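Local atomic coordinates of oxidoreductase (Ralstonia eutropha, PDB entry 3HJ9), a protein that binds flavin mononucleotide and probably acts as an FMN-dependent oxidoreductase of the nitroreductase family. Residues A[117-130]-A[185-199]. Residues are numbered along the deposited sequence; the frame is centred on the assembly and turned at random.
Sequences KRAADLRSMTGYQD and RGWLNRRQLAEHMSL. With FMN (flavin mononucleotide), chain C.
D130 and R185 form a bidentate, side-on salt bridge at the flavin edge of a nitroreductase-family fold, where the loop-rich segment 117-130 runs alongside helix 190-196 and the turn leading into it. R185 NE gives a straight bond to the syn lone pair of D130 OD2 at 2.9 Å, while R185 NH2 reaches D130 OD1 at 2.8 Å by a bent one (139°). D130 OD2 also accepts from FMN N3; R185 lines the pocket itself, and its grip on both oxygens probably holds the carboxylate's orientation toward the pyrimidine end of the flavin. From the other segment, the backbone N of W187 donates to FMN O4. T126 fills the hollow behind this pair: CG2 sits over the centre of the guanidinium face and touches L188 CD2 at 3.5 Å. Water 5 donates to W187 O and weakly to D130 OD2, and lies close to T126 OG1. Y128 swings its ring against the turn, taking the edge of W187 at CE3 over the centre of one face in a T-shaped pair with planes at 72°; W187 NE1 itself bonds Y89 OH of the second subunit. Next along, G127, at positive phi, packs its CA 3.5 Å from Q192 NE2. N189 N donates to T126 O at 2.9 Å, and N189 caps the helix through OD1. L193 CD1 then nests against M125 CB, 3.8 Å away. L122 CD2, in the modelled conformer, rests on the last helical turn against H196 CB and M197 CG. Beyond it S198 forms a Schellman motif, and H196 O lies in the guanidinium plane of extended R118, 2.8 Å from R118 NH1.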
loop_
_atom_site.group_PDB
_atom_site.type_symbol
_atom_site.label_atom_id
_atom_site.label_comp_id
_atom_site.label_asym_id
_atom_site.label_seq_id
_atom_site.Cartn_x
_atom_site.Cartn_y
_atom_site.Cartn_z
ATOM N N LYS A 117 11.021 -22.743 3.031
ATOM C CA LYS A 117 11.696 -22.407 1.766
ATOM C C LYS A 117 13.206 -22.627 1.948
ATOM O O LYS A 117 13.855 -23.152 1.043
ATOM C CB LYS A 117 11.429 -20.946 1.384
ATOM C CG LYS A 117 12.055 -20.466 0.062
ATOM C CD LYS A 117 11.458 -21.189 -1.180
ATOM C CE LYS A 117 12.327 -20.936 -2.386
ATOM N NZ LYS A 117 11.996 -21.722 -3.596
ATOM N N ARG A 118 13.762 -22.177 3.085
ATOM C CA ARG A 118 15.181 -22.443 3.417
ATOM C C ARG A 118 15.488 -22.535 4.929
ATOM O O ARG A 118 15.163 -21.631 5.701
ATOM C CB ARG A 118 16.059 -21.389 2.733
ATOM C CG ARG A 118 17.481 -21.858 2.639
ATOM C CD ARG A 118 18.373 -20.897 1.935
ATOM N NE ARG A 118 19.715 -21.455 1.983
ATOM C CZ ARG A 118 20.814 -20.888 1.500
ATOM N NH1 ARG A 118 20.793 -19.692 0.914
ATOM N NH2 ARG A 118 21.956 -21.540 1.610
ATOM N N ALA A 119 16.158 -23.607 5.332
ATOM C CA ALA A 119 16.549 -23.840 6.735
ATOM C C ALA A 119 17.795 -23.004 7.051
ATOM O O ALA A 119 18.873 -23.518 7.183
ATOM C CB ALA A 119 16.774 -25.354 7.016
ATOM N N ALA A 120 17.597 -21.697 7.116
ATOM C CA ALA A 120 18.638 -20.716 7.398
ATOM C C ALA A 120 17.979 -19.420 7.878
ATOM O O ALA A 120 16.791 -19.140 7.545
ATOM C CB ALA A 120 19.475 -20.444 6.159
ATOM N N ASP A 121 18.742 -18.622 8.630
ATOM C CA ASP A 121 18.296 -17.309 9.155
ATOM C C ASP A 121 18.688 -16.225 8.153
ATOM O O ASP A 121 19.861 -15.832 8.092
ATOM C CB ASP A 121 18.891 -17.078 10.567
ATOM C CG ASP A 121 18.574 -15.702 11.150
ATOM O OD1 ASP A 121 17.764 -14.903 10.605
ATOM O OD2 ASP A 121 19.181 -15.399 12.175
ATOM N N LEU A 122 17.691 -15.754 7.377
ATOM C CA LEU A 122 17.896 -14.723 6.340
ATOM C C LEU A 122 17.406 -13.341 6.778
ATOM O O LEU A 122 17.089 -12.480 5.949
ATOM C CB LEU A 122 17.237 -15.136 5.013
ATOM C CG LEU A 122 17.933 -16.260 4.250
ATOM C CD1 LEU A 122 17.707 -17.599 4.897
ATOM C CD2 LEU A 122 17.422 -16.280 2.829
ATOM N N ARG A 123 17.347 -13.097 8.081
ATOM C CA ARG A 123 16.931 -11.782 8.547
ATOM C C ARG A 123 18.034 -10.765 8.226
ATOM O O ARG A 123 19.225 -11.077 8.322
ATOM C CB ARG A 123 16.638 -11.791 10.023
ATOM C CG ARG A 123 15.400 -12.602 10.362
ATOM C CD ARG A 123 15.224 -12.630 11.861
ATOM N NE ARG A 123 16.336 -13.340 12.490
ATOM C CZ ARG A 123 16.708 -13.239 13.763
ATOM N NH1 ARG A 123 16.062 -12.463 14.631
ATOM N NH2 ARG A 123 17.742 -13.954 14.190
ATOM N N SER A 124 17.590 -9.552 7.902
ATOM C CA SER A 124 18.421 -8.427 7.471
ATOM C C SER A 124 19.498 -8.803 6.424
ATOM O O SER A 124 20.704 -8.659 6.644
ATOM C CB SER A 124 18.968 -7.611 8.642
ATOM O OG SER A 124 19.756 -8.412 9.475
HETATM N N MSE A 125 18.992 -9.313 5.298
HETATM C CA MSE A 125 19.789 -9.687 4.130
HETATM C C MSE A 125 19.373 -8.796 2.954
HETATM O O MSE A 125 19.420 -9.219 1.804
HETATM C CB MSE A 125 19.588 -11.177 3.808
HETATM C CG MSE A 125 20.050 -12.115 4.890
HETATM SE SE MSE A 125 21.970 -12.024 5.136
HETATM C CE MSE A 125 22.450 -12.467 3.325
ATOM N N THR A 126 18.977 -7.552 3.235
ATOM C CA THR A 126 18.584 -6.627 2.149
ATOM C C THR A 126 19.773 -6.212 1.282
ATOM O O THR A 126 19.566 -5.742 0.201
ATOM C CB THR A 126 17.918 -5.323 2.641
ATOM O OG1 THR A 126 18.887 -4.537 3.328
ATOM C CG2 THR A 126 16.686 -5.594 3.511
ATOM N N GLY A 127 21.001 -6.374 1.763
ATOM C CA GLY A 127 22.183 -5.995 1.029
ATOM C C GLY A 127 22.569 -4.522 1.122
ATOM O O GLY A 127 23.497 -4.104 0.442
ATOM N N TYR A 128 21.853 -3.721 1.921
ATOM C CA TYR A 128 22.191 -2.309 2.121
ATOM C C TYR A 128 22.119 -1.894 3.581
ATOM O O TYR A 128 21.280 -2.405 4.338
ATOM C CB TYR A 128 21.274 -1.419 1.304
ATOM C CG TYR A 128 21.535 -1.530 -0.174
ATOM C CD1 TYR A 128 20.762 -2.381 -0.975
ATOM C CD2 TYR A 128 22.591 -0.824 -0.767
ATOM C CE1 TYR A 128 21.001 -2.487 -2.354
ATOM C CE2 TYR A 128 22.869 -0.951 -2.127
ATOM C CZ TYR A 128 22.060 -1.769 -2.910
ATOM O OH TYR A 128 22.288 -1.867 -4.231
ATOM N N GLN A 129 22.987 -0.952 3.945
ATOM C CA GLN A 129 23.026 -0.400 5.286
ATOM C C GLN A 129 22.101 0.826 5.405
ATOM O O GLN A 129 22.522 1.964 5.156
ATOM C CB GLN A 129 24.463 -0.074 5.704
ATOM C CG GLN A 129 24.644 0.475 7.120
ATOM C CD GLN A 129 24.021 -0.414 8.187
ATOM O OE1 GLN A 129 22.800 -0.399 8.428
ATOM N NE2 GLN A 129 24.872 -1.169 8.858
ATOM N N ASP A 130 20.855 0.557 5.786
ATOM C CA ASP A 130 19.822 1.583 6.017
ATOM C C ASP A 130 19.543 1.830 7.512
ATOM O O ASP A 130 18.514 2.392 7.863
ATOM C CB ASP A 130 18.543 1.257 5.224
ATOM C CG ASP A 130 17.880 -0.046 5.658
ATOM O OD1 ASP A 130 18.404 -0.704 6.562
ATOM O OD2 ASP A 130 16.836 -0.430 5.067
ATOM N N ARG A 185 11.061 -1.640 3.731
ATOM C CA ARG A 185 12.391 -1.369 3.160
ATOM C C ARG A 185 12.391 -1.779 1.702
ATOM O O ARG A 185 12.050 -2.930 1.371
ATOM C CB ARG A 185 13.484 -2.087 3.933
ATOM C CG ARG A 185 13.328 -1.962 5.445
ATOM C CD ARG A 185 14.110 -3.007 6.177
ATOM N NE ARG A 185 15.540 -2.800 6.138
ATOM C CZ ARG A 185 16.426 -3.639 6.676
ATOM N NH1 ARG A 185 16.033 -4.747 7.300
ATOM N NH2 ARG A 185 17.715 -3.375 6.609
ATOM N N GLY A 186 12.737 -0.826 0.855
ATOM C CA GLY A 186 12.785 -0.965 -0.594
ATOM C C GLY A 186 14.178 -0.983 -1.139
ATOM O O GLY A 186 14.355 -1.279 -2.305
ATOM N N TRP A 187 15.161 -0.599 -0.326
ATOM C CA TRP A 187 16.556 -0.708 -0.696
ATOM C C TRP A 187 16.960 -2.166 -0.557
ATOM O O TRP A 187 17.488 -2.584 0.490
ATOM C CB TRP A 187 17.439 0.190 0.160
ATOM C CG TRP A 187 17.504 1.561 -0.365
ATOM C CD1 TRP A 187 16.667 2.595 -0.096
ATOM C CD2 TRP A 187 18.487 2.049 -1.272
ATOM N NE1 TRP A 187 17.097 3.727 -0.757
ATOM C CE2 TRP A 187 18.214 3.418 -1.487
ATOM C CE3 TRP A 187 19.600 1.470 -1.895
ATOM C CZ2 TRP A 187 18.983 4.207 -2.330
ATOM C CZ3 TRP A 187 20.390 2.270 -2.745
ATOM C CH2 TRP A 187 20.084 3.619 -2.937
ATOM N N LEU A 188 16.709 -2.915 -1.635
ATOM C CA LEU A 188 17.012 -4.345 -1.725
ATOM C C LEU A 188 17.973 -4.620 -2.859
ATOM O O LEU A 188 17.774 -4.095 -3.942
ATOM C CB LEU A 188 15.724 -5.166 -1.992
ATOM C CG LEU A 188 14.541 -5.077 -1.016
ATOM C CD1 LEU A 188 13.483 -6.163 -1.430
ATOM C CD2 LEU A 188 14.974 -5.261 0.438
ATOM N N ASN A 189 19.038 -5.386 -2.589
ATOM C CA ASN A 189 19.873 -5.966 -3.632
ATOM C C ASN A 189 19.028 -7.190 -4.040
ATOM O O ASN A 189 19.141 -8.287 -3.458
ATOM C CB ASN A 189 21.277 -6.329 -3.112
ATOM C CG ASN A 189 22.189 -6.841 -4.219
ATOM O OD1 ASN A 189 21.709 -7.436 -5.208
ATOM N ND2 ASN A 189 23.485 -6.574 -4.095
ATOM N N ARG A 190 18.149 -6.981 -5.026
ATOM C CA ARG A 190 17.134 -7.990 -5.352
ATOM C C ARG A 190 17.718 -9.327 -5.801
ATOM O O ARG A 190 17.288 -10.375 -5.327
ATOM C CB ARG A 190 16.131 -7.460 -6.396
ATOM C CG ARG A 190 15.424 -6.224 -5.962
ATOM C CD ARG A 190 14.484 -5.784 -7.018
ATOM N NE ARG A 190 13.674 -4.666 -6.588
ATOM C CZ ARG A 190 12.705 -4.106 -7.322
ATOM N NH1 ARG A 190 12.431 -4.554 -8.542
ATOM N NH2 ARG A 190 11.998 -3.083 -6.835
ATOM N N ARG A 191 18.716 -9.285 -6.667
ATOM C CA ARG A 191 19.353 -10.517 -7.138
ATOM C C ARG A 191 20.105 -11.300 -6.050
ATOM O O ARG A 191 20.033 -12.547 -6.007
ATOM C CB ARG A 191 20.264 -10.240 -8.329
ATOM C CG ARG A 191 19.496 -9.798 -9.577
ATOM C CD ARG A 191 20.484 -9.511 -10.665
ATOM N NE ARG A 191 21.239 -10.718 -11.023
ATOM C CZ ARG A 191 22.432 -10.759 -11.611
ATOM N NH1 ARG A 191 23.110 -9.648 -11.941
ATOM N NH2 ARG A 191 22.967 -11.950 -11.864
ATOM N N GLN A 192 20.819 -10.574 -5.192
ATOM C CA GLN A 192 21.533 -11.185 -4.076
ATOM C C GLN A 192 20.540 -11.832 -3.089
ATOM O O GLN A 192 20.735 -12.968 -2.667
ATOM C CB GLN A 192 22.367 -10.131 -3.388
ATOM C CG GLN A 192 23.167 -10.568 -2.209
ATOM C CD GLN A 192 24.032 -9.437 -1.728
ATOM O OE1 GLN A 192 25.102 -9.204 -2.288
ATOM N NE2 GLN A 192 23.576 -8.716 -0.704
ATOM N N LEU A 193 19.497 -11.098 -2.730
ATOM C CA LEU A 193 18.478 -11.594 -1.823
ATOM C C LEU A 193 17.720 -12.780 -2.452
ATOM O O LEU A 193 17.461 -13.746 -1.756
ATOM C CB LEU A 193 17.501 -10.496 -1.377
ATOM C CG LEU A 193 16.456 -10.879 -0.299
ATOM C CD1 LEU A 193 17.169 -11.460 0.945
ATOM C CD2 LEU A 193 15.597 -9.671 0.072
ATOM N N ALA A 194 17.408 -12.707 -3.749
ATOM C CA ALA A 194 16.716 -13.802 -4.468
ATOM C C ALA A 194 17.553 -15.099 -4.382
ATOM O O ALA A 194 17.021 -16.167 -4.108
ATOM C CB ALA A 194 16.431 -13.434 -5.917
ATOM N N GLU A 195 18.860 -14.973 -4.582
ATOM C CA GLU A 195 19.812 -16.096 -4.443
ATOM C C GLU A 195 19.808 -16.683 -3.013
ATOM O O GLU A 195 19.738 -17.901 -2.843
ATOM C CB GLU A 195 21.230 -15.635 -4.844
ATOM C CG GLU A 195 22.412 -16.523 -4.412
ATOM C CD GLU A 195 22.350 -17.917 -4.961
ATOM O OE1 GLU A 195 21.694 -18.102 -6.014
ATOM O OE2 GLU A 195 23.000 -18.832 -4.381
ATOM N N HIS A 196 19.889 -15.826 -1.999
ATOM C CA HIS A 196 19.864 -16.287 -0.597
ATOM C C HIS A 196 18.574 -17.006 -0.261
ATOM O O HIS A 196 18.604 -18.008 0.454
ATOM C CB HIS A 196 20.123 -15.155 0.408
ATOM C CG HIS A 196 21.516 -14.611 0.346
ATOM N ND1 HIS A 196 22.623 -15.418 0.355
ATOM C CD2 HIS A 196 21.978 -13.341 0.295
ATOM C CE1 HIS A 196 23.713 -14.673 0.291
ATOM N NE2 HIS A 196 23.347 -13.407 0.262
HETATM N N MSE A 197 17.466 -16.529 -0.832
HETATM C CA MSE A 197 16.152 -17.102 -0.625
HETATM C C MSE A 197 15.822 -18.355 -1.477
HETATM O O MSE A 197 14.732 -18.913 -1.293
HETATM C CB MSE A 197 15.074 -16.032 -0.863
HETATM C CG MSE A 197 15.100 -14.897 0.159
HETATM SE SE MSE A 197 13.841 -13.530 -0.399
HETATM C CE MSE A 197 12.154 -14.400 0.027
ATOM N N SER A 198 16.732 -18.756 -2.392
ATOM C CA SER A 198 16.555 -19.907 -3.305
ATOM C C SER A 198 15.266 -19.742 -4.159
ATOM O O SER A 198 14.534 -20.697 -4.385
ATOM C CB SER A 198 16.552 -21.231 -2.523
ATOM O OG SER A 198 17.718 -21.360 -1.668
ATOM N N LEU A 199 14.989 -18.509 -4.586
ATOM C CA LEU A 199 13.787 -18.205 -5.388
ATOM C C LEU A 199 13.990 -18.699 -6.808
ATOM O O LEU A 199 15.120 -18.853 -7.258
ATOM C CB LEU A 199 13.505 -16.697 -5.439
ATOM C CG LEU A 199 13.127 -15.944 -4.182
ATOM C CD1 LEU A 199 12.905 -14.453 -4.459
ATOM C CD2 LEU A 199 11.912 -16.571 -3.486
HETATM N N1 FMN C . 13.143 2.922 5.419
HETATM C C2 FMN C . 14.402 2.379 5.590
HETATM O O2 FMN C . 14.988 2.498 6.669
HETATM N N3 FMN C . 14.991 1.680 4.539
HETATM C C4 FMN C . 14.348 1.558 3.313
HETATM O O4 FMN C . 14.918 0.926 2.413
HETATM C C4A FMN C . 13.070 2.114 3.139
HETATM N N5 FMN C . 12.400 1.997 1.937
HETATM C C5A FMN C . 11.109 2.479 1.793
HETATM C C6 FMN C . 10.480 2.294 0.568
HETATM C C7 FMN C . 9.180 2.786 0.371
HETATM C C7M FMN C . 8.506 2.583 -0.957
HETATM C C8 FMN C . 8.520 3.479 1.393
HETATM C C8M FMN C . 7.141 4.023 1.168
HETATM C C9 FMN C . 9.164 3.683 2.628
HETATM C C9A FMN C . 10.469 3.185 2.846
HETATM N N10 FMN C . 11.161 3.323 4.051
HETATM C C10 FMN C . 12.462 2.804 4.201
HETATM C "C1'" FMN C . 10.541 3.975 5.256
HETATM C "C2'" FMN C . 10.610 5.478 5.244
HETATM O "O2'" FMN C . 11.931 5.922 5.480
HETATM C "C3'" FMN C . 9.648 5.990 6.308
HETATM O "O3'" FMN C . 8.336 5.717 5.861
HETATM C "C4'" FMN C . 9.875 7.500 6.510
HETATM O "O4'" FMN C . 11.029 7.624 7.335
HETATM C "C5'" FMN C . 8.690 8.219 7.137
HETATM O "O5'" FMN C . 8.519 7.668 8.442
HETATM P P FMN C . 7.108 7.061 8.870
HETATM O O1P FMN C . 5.943 7.927 8.467
HETATM O O2P FMN C . 6.953 5.714 8.189
HETATM O O3P FMN C . 7.127 6.908 10.391
HETATM O O HOH W 1 16.370 -23.862 -0.151
HETATM O O HOH W 2 23.114 -18.312 0.011
HETATM O O HOH W 3 21.975 -9.938 0.974
HETATM O O HOH W 4 19.237 -5.810 5.923
HETATM O O HOH W 5 17.734 -2.120 3.171
HETATM O O HOH W 6 24.172 -4.797 -2.085
#